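Local coordinates for putative carbohydrate-active enzyme (Uncultured organism, PDB 5WH8), which is probably a glycoside hydrolase, the family 5 cellulase domain of a longer multi-modular protein, thought to hydrolyse O-glycosyl bonds in polysaccharides such as cellulose, at residues Cys147-Lys161 and Gly183-Asp197. Sequence-based numbering, arbitrary orientation.
Sequences CNEPNGFDVKWADVK and GTPTWSQDVDLAAQD. With EDO (1,2-ethanediol), chain H.
Trp157, in the first turn of helix 157-172, packs against Pro185, Ala194 and Asp197 where two neighbouring loops of the TIM barrel meet. These loops follow the fourth and fifth strands, 142-145 and 180-182, and the first carries Asn148-Glu149-Pro150, the Asn-Glu-Pro motif of glycoside hydrolase family 5. The CB of Trp157 points toward segment 183-197 and meets Pro185 CG; CG anti to the backbone N (chi1 171°) then places the indole against Ala194. Its five-membered ring lies over Ala194 CA, a CH-pi contact of 3.5 Å to the ring centroid. At the edge NE1 donates a nearly straight hydrogen bond to Asp197 O (2.9 Å), approaching well above the carbonyl plane. CE3 touches both Pro185 CD and Ala194 CB, and the outer atoms CZ2, CH2 and CZ3 rest on the same methyl, while Lys161 CB lies over the opposite face. Lys161 CE passes 3.3 Å from Asp197 O, but its NZ forms a salt bridge with Glu165.

Near the barrel, the Asn-Glu-Pro backbone is gripped by a left-handed turn, Thr186 to Ser188. Pro150 O accepts a hydrogen bond from Trp187 N, and Ser188 OG donates to Asn148 O (2.9 Å) in the carbonyl plane while accepting from Thr184 N, which fixes its hydroxyl. Glu149 stands its carboxylate perpendicular to the Trp187 ring, OE1 at the CD1 edge, while OE2 is hydrogen-bonded to His209. Over one face of this indole lies Asn151 CB, 3.4 Å from the five-membered ring centroid, with the amide plane only 9° from the ring plane. Asn151 ND2 bonds Glu149 O and Leu111 O, holding that amide flat, and a water bridges its OD1 to Trp187 NE1.

Back at the Trp157 ring, CZ3 sits edge-on 3.7 Å from Gly183 O, a buried carbonyl oxygen without a hydrogen-bonding partner.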
ATOM      1  N   CYS A 147      -9.804  -1.529  -1.745  1.00 11.33           N
ATOM      2  CA  CYS A 147     -10.473  -1.600  -0.422  1.00 11.19           C
ATOM      3  C   CYS A 147      -9.553  -2.148   0.684  1.00 13.28           C
ATOM      4  O   CYS A 147      -9.463  -3.348   0.902  1.00 11.93           O
ATOM      5  CB  CYS A 147     -11.761  -2.457  -0.483  1.00 12.13           C
ATOM      6  SG  CYS A 147     -11.590  -4.099  -1.229  1.00 14.02           S
ATOM      7  N   ASN A 148      -8.919  -1.237   1.409  1.00 12.24           N
ATOM      8  CA  ASN A 148      -7.954  -1.557   2.483  1.00 11.55           C
ATOM      9  C   ASN A 148      -8.202  -2.840   3.317  1.00 10.16           C
ATOM     10  O   ASN A 148      -7.463  -3.841   3.184  1.00  9.14           O
ATOM     11  CB  ASN A 148      -7.904  -0.335   3.418  1.00  9.24           C
ATOM     12  CG  ASN A 148      -7.108  -0.571   4.691  1.00 10.39           C
ATOM     13  OD1 ASN A 148      -5.960  -1.003   4.647  1.00 10.66           O
ATOM     14  ND2 ASN A 148      -7.716  -0.261   5.839  1.00 10.60           N
ATOM     15  N   GLU A 149      -9.193  -2.789   4.203  1.00 11.91           N
ATOM     16  CA  GLU A 149      -9.487  -3.880   5.157  1.00 10.23           C
ATOM     17  C   GLU A 149     -10.983  -4.155   5.282  1.00  9.27           C
ATOM     18  O   GLU A 149     -11.649  -3.632   6.187  1.00 10.95           O
ATOM     19  CB  GLU A 149      -8.925  -3.577   6.558  1.00  8.28           C
ATOM     20  CG  GLU A 149      -7.408  -3.759   6.617  1.00 10.18           C
ATOM     21  CD  GLU A 149      -6.823  -3.470   7.985  1.00 11.25           C
ATOM     22  OE1 GLU A 149      -7.576  -3.124   8.925  1.00 15.47           O
ATOM     23  OE2 GLU A 149      -5.588  -3.597   8.150  1.00 11.83           O
ATOM     24  N   PRO A 150     -11.536  -4.986   4.378  1.00 10.41           N
ATOM     25  CA  PRO A 150     -12.887  -5.510   4.603  1.00 11.20           C
ATOM     26  C   PRO A 150     -12.940  -6.175   5.972  1.00 12.06           C
ATOM     27  O   PRO A 150     -11.982  -6.841   6.348  1.00 10.94           O
ATOM     28  CB  PRO A 150     -13.073  -6.519   3.453  1.00 12.51           C
ATOM     29  CG  PRO A 150     -12.127  -6.047   2.394  1.00 12.69           C
ATOM     30  CD  PRO A 150     -10.927  -5.563   3.173  1.00 11.85           C
ATOM     31  N   ASN A 151     -14.006  -5.963   6.719  1.00 10.92           N
ATOM     32  CA  ASN A 151     -14.121  -6.561   8.044  1.00 11.56           C
ATOM     33  C   ASN A 151     -15.557  -6.568   8.532  1.00 13.53           C
ATOM     34  O   ASN A 151     -16.402  -5.791   8.075  1.00 14.07           O
ATOM     35  CB  ASN A 151     -13.212  -5.843   9.063  1.00 11.77           C
ATOM     36  CG  ASN A 151     -13.667  -4.422   9.386  1.00 11.74           C
ATOM     37  OD1 ASN A 151     -14.425  -4.197  10.342  1.00 12.88           O
ATOM     38  ND2 ASN A 151     -13.187  -3.452   8.601  1.00 10.70           N
ATOM     39  N   GLY A 152     -15.792  -7.482   9.472  1.00 16.61           N
ATOM     40  CA  GLY A 152     -17.104  -7.755  10.026  1.00 20.52           C
ATOM     41  C   GLY A 152     -17.425  -9.229   9.802  1.00 19.75           C
ATOM     42  O   GLY A 152     -16.981  -9.817   8.818  1.00 20.08           O
ATOM     43  N   PHE A 153     -18.190  -9.845  10.699  1.00 28.64           N
ATOM     44  CA  PHE A 153     -18.571 -11.242  10.486  1.00 30.26           C
ATOM     45  C   PHE A 153     -19.491 -11.373   9.261  1.00 30.24           C
ATOM     46  O   PHE A 153     -19.542 -12.418   8.614  1.00 40.38           O
ATOM     47  CB  PHE A 153     -19.260 -11.822  11.730  1.00 40.95           C
ATOM     48  CG  PHE A 153     -19.739 -13.241  11.545  1.00 54.14           C
ATOM     49  CD1 PHE A 153     -18.836 -14.294  11.521  1.00 57.84           C
ATOM     50  CD2 PHE A 153     -21.092 -13.520  11.386  1.00 54.90           C
ATOM     51  CE1 PHE A 153     -19.272 -15.603  11.344  1.00 55.50           C
ATOM     52  CE2 PHE A 153     -21.535 -14.826  11.206  1.00 46.03           C
ATOM     53  CZ  PHE A 153     -20.624 -15.867  11.186  1.00 42.21           C
ATOM     54  N   ASP A 154     -20.206 -10.299   8.947  1.00 25.23           N
ATOM     55  CA  ASP A 154     -21.122 -10.269   7.812  1.00 31.94           C
ATOM     56  C   ASP A 154     -20.418 -10.133   6.463  1.00 31.69           C
ATOM     57  O   ASP A 154     -21.053 -10.234   5.412  1.00 32.56           O
ATOM     58  CB  ASP A 154     -22.105  -9.105   7.967  1.00 39.87           C
ATOM     59  CG  ASP A 154     -21.406  -7.764   8.147  1.00 46.35           C
ATOM     60  OD1 ASP A 154     -20.436  -7.703   8.936  1.00 39.95           O
ATOM     61  OD2 ASP A 154     -21.827  -6.770   7.504  1.00 49.73           O
ATOM     62  N   VAL A 155     -19.113  -9.900   6.488  1.00 19.01           N
ATOM     63  CA  VAL A 155     -18.387  -9.576   5.262  1.00 15.22           C
ATOM     64  C   VAL A 155     -17.504 -10.745   4.842  1.00 15.89           C
ATOM     65  O   VAL A 155     -16.412 -10.924   5.369  1.00 17.00           O
ATOM     66  CB  VAL A 155     -17.543  -8.299   5.449  1.00 13.88           C
ATOM     67  CG1 VAL A 155     -16.805  -7.943   4.174  1.00 14.54           C
ATOM     68  CG2 VAL A 155     -18.470  -7.144   5.840  1.00 17.40           C
ATOM     69  N   LYS A 156     -18.018 -11.541   3.902  1.00 13.86           N
ATOM     70  CA  LYS A 156     -17.334 -12.732   3.412  1.00 12.76           C
ATOM     71  C   LYS A 156     -16.622 -12.448   2.101  1.00 12.88           C
ATOM     72  O   LYS A 156     -16.820 -11.396   1.481  1.00 11.74           O
ATOM     73  CB  LYS A 156     -18.325 -13.886   3.208  1.00 15.94           C
ATOM     74  CG  LYS A 156     -19.214 -14.206   4.393  1.00 22.26           C
ATOM     75  CD  LYS A 156     -18.387 -14.645   5.578  1.00 27.67           C
ATOM     76  CE  LYS A 156     -19.243 -15.207   6.703  1.00 46.58           C
ATOM     77  NZ  LYS A 156     -18.472 -15.288   7.977  1.00 46.33           N
ATOM     78  N   TRP A 157     -15.793 -13.390   1.661  1.00 10.86           N
ATOM     79  CA  TRP A 157     -15.113 -13.217   0.383  1.00 11.52           C
ATOM     80  C   TRP A 157     -16.137 -12.991  -0.762  1.00 13.04           C
ATOM     81  O   TRP A 157     -15.924 -12.135  -1.617  1.00 11.47           O
ATOM     82  CB  TRP A 157     -14.171 -14.406   0.068  1.00 14.26           C
ATOM     83  CG  TRP A 157     -13.646 -14.326  -1.315  1.00 10.07           C
ATOM     84  CD1 TRP A 157     -13.839 -15.234  -2.314  1.00 11.55           C
ATOM     85  CD2 TRP A 157     -12.874 -13.251  -1.896  1.00 11.18           C
ATOM     86  NE1 TRP A 157     -13.243 -14.796  -3.470  1.00 13.90           N
ATOM     87  CE2 TRP A 157     -12.638 -13.586  -3.239  1.00 11.70           C
ATOM     88  CE3 TRP A 157     -12.363 -12.046  -1.399  1.00 12.19           C
ATOM     89  CZ2 TRP A 157     -11.923 -12.750  -4.111  1.00 11.71           C
ATOM     90  CZ3 TRP A 157     -11.642 -11.218  -2.256  1.00 11.66           C
ATOM     91  CH2 TRP A 157     -11.444 -11.567  -3.606  1.00 11.11           C
ATOM     92  N   ALA A 158     -17.265 -13.694  -0.757  1.00 13.50           N
ATOM     93  CA  ALA A 158     -18.302 -13.451  -1.765  1.00 13.85           C
ATOM     94  C   ALA A 158     -18.698 -11.978  -1.868  1.00 10.65           C
ATOM     95  O   ALA A 158     -18.876 -11.462  -2.969  1.00 13.69           O
ATOM     96  CB  ALA A 158     -19.542 -14.297  -1.469  1.00 19.62           C
ATOM     97  N   ASP A 159     -18.806 -11.296  -0.731  1.00 14.00           N
ATOM     98  CA  ASP A 159     -19.171  -9.887  -0.710  1.00 12.09           C
ATOM     99  C   ASP A 159     -18.039  -8.990  -1.224  1.00 11.56           C
ATOM    100  O   ASP A 159     -18.275  -8.027  -1.980  1.00 11.72           O
ATOM    101  CB  ASP A 159     -19.568  -9.481   0.698  1.00 13.76           C
ATOM    102  CG  ASP A 159     -20.669 -10.356   1.249  1.00 17.07           C
ATOM    103  OD1 ASP A 159     -21.785 -10.304   0.683  1.00 19.30           O
ATOM    104  OD2 ASP A 159     -20.405 -11.130   2.190  1.00 17.23           O
ATOM    105  N   VAL A 160     -16.807  -9.288  -0.829  1.00 11.10           N
ATOM    106  CA  VAL A 160     -15.680  -8.523  -1.353  1.00 12.08           C
ATOM    107  C   VAL A 160     -15.513  -8.744  -2.866  1.00 12.34           C
ATOM    108  O   VAL A 160     -15.190  -7.815  -3.610  1.00 12.66           O
ATOM    109  CB  VAL A 160     -14.353  -8.889  -0.611  1.00  9.40           C
ATOM    110  CG1 VAL A 160     -13.164  -8.092  -1.153  1.00 11.85           C
ATOM    111  CG2 VAL A 160     -14.506  -8.656   0.887  1.00 15.38           C
ATOM    112  N   LYS A 161     -15.721  -9.978  -3.323  1.00 11.56           N
ATOM    113  CA  LYS A 161     -15.620 -10.293  -4.753  1.00 12.83           C
ATOM    114  C   LYS A 161     -16.672  -9.510  -5.557  1.00 13.07           C
ATOM    115  O   LYS A 161     -16.377  -9.018  -6.648  1.00 13.87           O
ATOM    116  CB  LYS A 161     -15.754 -11.816  -4.973  1.00 13.94           C
ATOM    117  CG  LYS A 161     -15.497 -12.305  -6.378  1.00 16.45           C
ATOM    118  CD  LYS A 161     -15.385 -13.823  -6.392  1.00 15.28           C
ATOM    119  CE  LYS A 161     -14.990 -14.370  -7.749  1.00 23.87           C
ATOM    120  NZ  LYS A 161     -16.149 -14.470  -8.648  1.00 29.92           N
ATOM    121  N   GLY A 183      -8.379  -6.201  -1.329  1.00 11.45           N
ATOM    122  CA  GLY A 183      -8.457  -6.568   0.071  1.00 11.10           C
ATOM    123  C   GLY A 183      -9.190  -7.879   0.279  1.00  8.73           C
ATOM    124  O   GLY A 183      -9.893  -8.355  -0.625  1.00  9.82           O
ATOM    125  N   THR A 184      -8.999  -8.468   1.458  1.00 11.06           N
ATOM    126  CA  THR A 184      -9.600  -9.763   1.775  1.00 10.12           C
ATOM    127  C   THR A 184     -10.289  -9.690   3.141  1.00  8.65           C
ATOM    128  O   THR A 184     -10.091  -8.723   3.893  1.00  9.16           O
ATOM    129  CB  THR A 184      -8.542 -10.891   1.720  1.00 11.01           C
ATOM    130  OG1 THR A 184      -7.424 -10.584   2.562  1.00 13.13           O
ATOM    131  CG2 THR A 184      -8.053 -11.089   0.259  1.00 11.63           C
ATOM    132  N   PRO A 185     -11.183 -10.653   3.435  1.00 11.26           N
ATOM    133  CA  PRO A 185     -11.939 -10.568   4.699  1.00 10.37           C
ATOM    134  C   PRO A 185     -11.088 -10.655   5.975  1.00  8.64           C
ATOM    135  O   PRO A 185      -9.910 -11.031   5.958  1.00 10.03           O
ATOM    136  CB  PRO A 185     -12.901 -11.769   4.610  1.00 13.01           C
ATOM    137  CG  PRO A 185     -13.036 -12.044   3.149  1.00 12.26           C
ATOM    138  CD  PRO A 185     -11.672 -11.740   2.561  1.00 11.15           C
ATOM    139  N   THR A 186     -11.729 -10.287   7.083  1.00 11.01           N
ATOM    140  CA  THR A 186     -11.130 -10.265   8.416  1.00 13.07           C
ATOM    141  C   THR A 186      -9.852  -9.383   8.430  1.00 10.57           C
ATOM    142  O   THR A 186      -8.750  -9.794   8.807  1.00 12.03           O
ATOM    143  CB  THR A 186     -10.856 -11.696   8.930  1.00 13.81           C
ATOM    144  OG1 THR A 186     -12.026 -12.514   8.739  1.00 15.02           O
ATOM    145  CG2 THR A 186     -10.522 -11.667  10.411  1.00 13.12           C
ATOM    146  N   TRP A 187     -10.045  -8.133   8.016  1.00  9.31           N
ATOM    147  CA  TRP A 187      -8.989  -7.121   7.991  1.00  9.70           C
ATOM    148  C   TRP A 187      -7.814  -7.574   7.129  1.00  9.21           C
ATOM    149  O   TRP A 187      -6.638  -7.448   7.510  1.00  9.52           O
ATOM    150  CB  TRP A 187      -8.507  -6.763   9.407  1.00 10.69           C
ATOM    151  CG  TRP A 187      -9.573  -6.134  10.293  1.00 12.15           C
ATOM    152  CD1 TRP A 187      -9.947  -4.811  10.330  1.00 13.17           C
ATOM    153  CD2 TRP A 187     -10.410  -6.807  11.236  1.00 11.57           C
ATOM    154  NE1 TRP A 187     -10.951  -4.627  11.256  1.00 15.12           N
ATOM    155  CE2 TRP A 187     -11.245  -5.831  11.831  1.00 15.12           C
ATOM    156  CE3 TRP A 187     -10.510  -8.132  11.667  1.00 16.59           C
ATOM    157  CZ2 TRP A 187     -12.184  -6.147  12.802  1.00 17.42           C
ATOM    158  CZ3 TRP A 187     -11.451  -8.438  12.640  1.00 22.37           C
ATOM    159  CH2 TRP A 187     -12.262  -7.441  13.204  1.00 20.40           C
ATOM    160  N   SER A 188      -8.168  -8.055   5.936  1.00  9.34           N
ATOM    161  CA  SER A 188      -7.211  -8.565   4.937  1.00  8.93           C
ATOM    162  C   SER A 188      -6.304  -9.648   5.531  1.00 10.14           C
ATOM    163  O   SER A 188      -5.067  -9.647   5.348  1.00  9.41           O
ATOM    164  CB  SER A 188      -6.409  -7.417   4.296  1.00 10.75           C
ATOM    165  OG  SER A 188      -7.257  -6.718   3.410  1.00 10.52           O
ATOM    166  N   GLN A 189      -6.953 -10.623   6.177  1.00  9.02           N
ATOM    167  CA  GLN A 189      -6.294 -11.858   6.608  1.00  8.03           C
ATOM    168  C   GLN A 189      -6.662 -13.056   5.743  1.00 11.06           C
ATOM    169  O   GLN A 189      -5.832 -13.942   5.548  1.00 11.03           O
ATOM    170  CB  GLN A 189      -6.628 -12.170   8.071  1.00 11.55           C
ATOM    171  CG  GLN A 189      -6.019 -11.147   9.043  1.00 10.81           C
ATOM    172  CD  GLN A 189      -6.541 -11.268  10.464  1.00 15.65           C
ATOM    173  OE1 GLN A 189      -7.019 -12.326  10.879  1.00 18.97           O
ATOM    174  NE2 GLN A 189      -6.498 -10.171  11.196  1.00 17.29           N
ATOM    175  N   ASP A 190      -7.892 -13.089   5.237  1.00 12.31           N
ATOM    176  CA  ASP A 190      -8.453 -14.337   4.675  1.00 11.25           C
ATOM    177  C   ASP A 190      -8.105 -14.530   3.179  1.00 11.15           C
ATOM    178  O   ASP A 190      -8.966 -14.788   2.324  1.00 11.95           O
ATOM    179  CB  ASP A 190      -9.974 -14.380   4.901  1.00 11.74           C
ATOM    180  CG  ASP A 190     -10.354 -14.516   6.382  1.00 14.39           C
ATOM    181  OD1 ASP A 190      -9.499 -14.862   7.233  1.00 13.88           O
ATOM    182  OD2 ASP A 190     -11.526 -14.239   6.715  1.00 13.70           O
ATOM    183  N   VAL A 191      -6.822 -14.431   2.879  1.00 12.37           N
ATOM    184  CA  VAL A 191      -6.338 -14.663   1.536  1.00 10.53           C
ATOM    185  C   VAL A 191      -6.581 -16.119   1.127  1.00 10.16           C
ATOM    186  O   VAL A 191      -6.774 -16.386  -0.057  1.00 12.33           O
ATOM    187  CB  VAL A 191      -4.822 -14.279   1.416  1.00 12.27           C
ATOM    188  CG1 VAL A 191      -4.671 -12.764   1.529  1.00 14.16           C
ATOM    189  CG2 VAL A 191      -3.967 -14.968   2.477  1.00 12.30           C
ATOM    190  N   ASP A 192      -6.566 -17.037   2.099  1.00 12.12           N
ATOM    191  CA  ASP A 192      -6.826 -18.446   1.808  1.00 11.69           C
ATOM    192  C   ASP A 192      -8.259 -18.683   1.362  1.00 12.61           C
ATOM    193  O   ASP A 192      -8.517 -19.612   0.586  1.00 14.20           O
ATOM    194  CB  ASP A 192      -6.502 -19.328   3.015  1.00 10.64           C
ATOM    195  CG  ASP A 192      -7.215 -18.909   4.287  1.00 15.29           C
ATOM    196  OD1 ASP A 192      -7.258 -17.707   4.615  1.00 12.96           O
ATOM    197  OD2 ASP A 192      -7.720 -19.807   5.002  1.00 14.73           O
ATOM    198  N   LEU A 193      -9.189 -17.862   1.842  1.00 13.12           N
ATOM    199  CA  LEU A 193     -10.579 -17.980   1.408  1.00 12.20           C
ATOM    200  C   LEU A 193     -10.789 -17.346   0.036  1.00 13.77           C
ATOM    201  O   LEU A 193     -11.546 -17.860  -0.775  1.00 14.15           O
ATOM    202  CB  LEU A 193     -11.510 -17.349   2.442  1.00 14.72           C
ATOM    203  CG  LEU A 193     -11.406 -17.932   3.848  1.00 16.03           C
ATOM    204  CD1 LEU A 193     -12.430 -17.311   4.789  1.00 16.16           C
ATOM    205  CD2 LEU A 193     -11.515 -19.448   3.829  1.00 18.22           C
ATOM    206  N   ALA A 194     -10.113 -16.233  -0.241  1.00 10.84           N
ATOM    207  CA  ALA A 194     -10.140 -15.679  -1.578  1.00 10.10           C
ATOM    208  C   ALA A 194      -9.617 -16.689  -2.616  1.00 14.16           C
ATOM    209  O   ALA A 194     -10.115 -16.759  -3.749  1.00 14.35           O
ATOM    210  CB  ALA A 194      -9.332 -14.390  -1.621  1.00 11.44           C
ATOM    211  N   ALA A 195      -8.626 -17.467  -2.210  1.00 11.72           N
ATOM    212  CA  ALA A 195      -7.984 -18.449  -3.093  1.00 12.39           C
ATOM    213  C   ALA A 195      -8.935 -19.565  -3.513  1.00 16.43           C
ATOM    214  O   ALA A 195      -8.639 -20.285  -4.475  1.00 17.62           O
ATOM    215  CB  ALA A 195      -6.790 -19.043  -2.422  1.00 13.26           C
ATOM    216  N   GLN A 196     -10.045 -19.729  -2.798  1.00 16.07           N
ATOM    217  CA  GLN A 196     -11.038 -20.760  -3.152  1.00 16.36           C
ATOM    218  C   GLN A 196     -11.911 -20.334  -4.345  1.00 21.96           C
ATOM    219  O   GLN A 196     -12.522 -21.178  -5.003  1.00 20.36           O
ATOM    220  CB  GLN A 196     -11.942 -21.102  -1.955  1.00 17.02           C
ATOM    221  CG  GLN A 196     -11.201 -21.414  -0.659  1.00 19.29           C
ATOM    222  CD  GLN A 196     -10.238 -22.595  -0.778  1.00 29.86           C
ATOM    223  OE1 GLN A 196     -10.597 -23.659  -1.291  1.00 32.45           O
ATOM    224  NE2 GLN A 196      -9.010 -22.416  -0.294  1.00 22.38           N
ATOM    225  N   ASP A 197     -11.956 -19.031  -4.630  1.00 15.18           N
ATOM    226  CA  ASP A 197     -12.793 -18.491  -5.693  1.00 18.12           C
ATOM    227  C   ASP A 197     -12.199 -17.174  -6.176  1.00 14.74           C
ATOM    228  O   ASP A 197     -12.780 -16.124  -5.959  1.00 14.42           O
ATOM    229  CB  ASP A 197     -14.222 -18.286  -5.180  1.00 16.46           C
ATOM    230  CG  ASP A 197     -15.215 -17.920  -6.280  1.00 21.59           C
ATOM    231  OD1 ASP A 197     -14.940 -18.138  -7.482  1.00 22.92           O
ATOM    232  OD2 ASP A 197     -16.303 -17.422  -5.925  1.00 27.10           O
TER
HETATM  233  C1  EDO H 407     -23.097 -13.870   1.497  1.00 42.54           C
HETATM  234  O1  EDO H 407     -21.747 -13.599   1.893  1.00 35.80           O
HETATM  235  C2  EDO H 407     -24.084 -12.928   2.176  1.00 34.38           C
HETATM  236  O2  EDO H 407     -23.719 -11.555   2.008  1.00 25.90           O
HETATM  237  O   HOH W   1      -7.748  -3.436  -1.747  1.00 10.39           O
HETATM  238  O   HOH W   2     -12.626  -2.239  12.136  1.00 28.63           O
HETATM  239  O   HOH W   3     -14.651  -9.713   7.075  1.00 13.42           O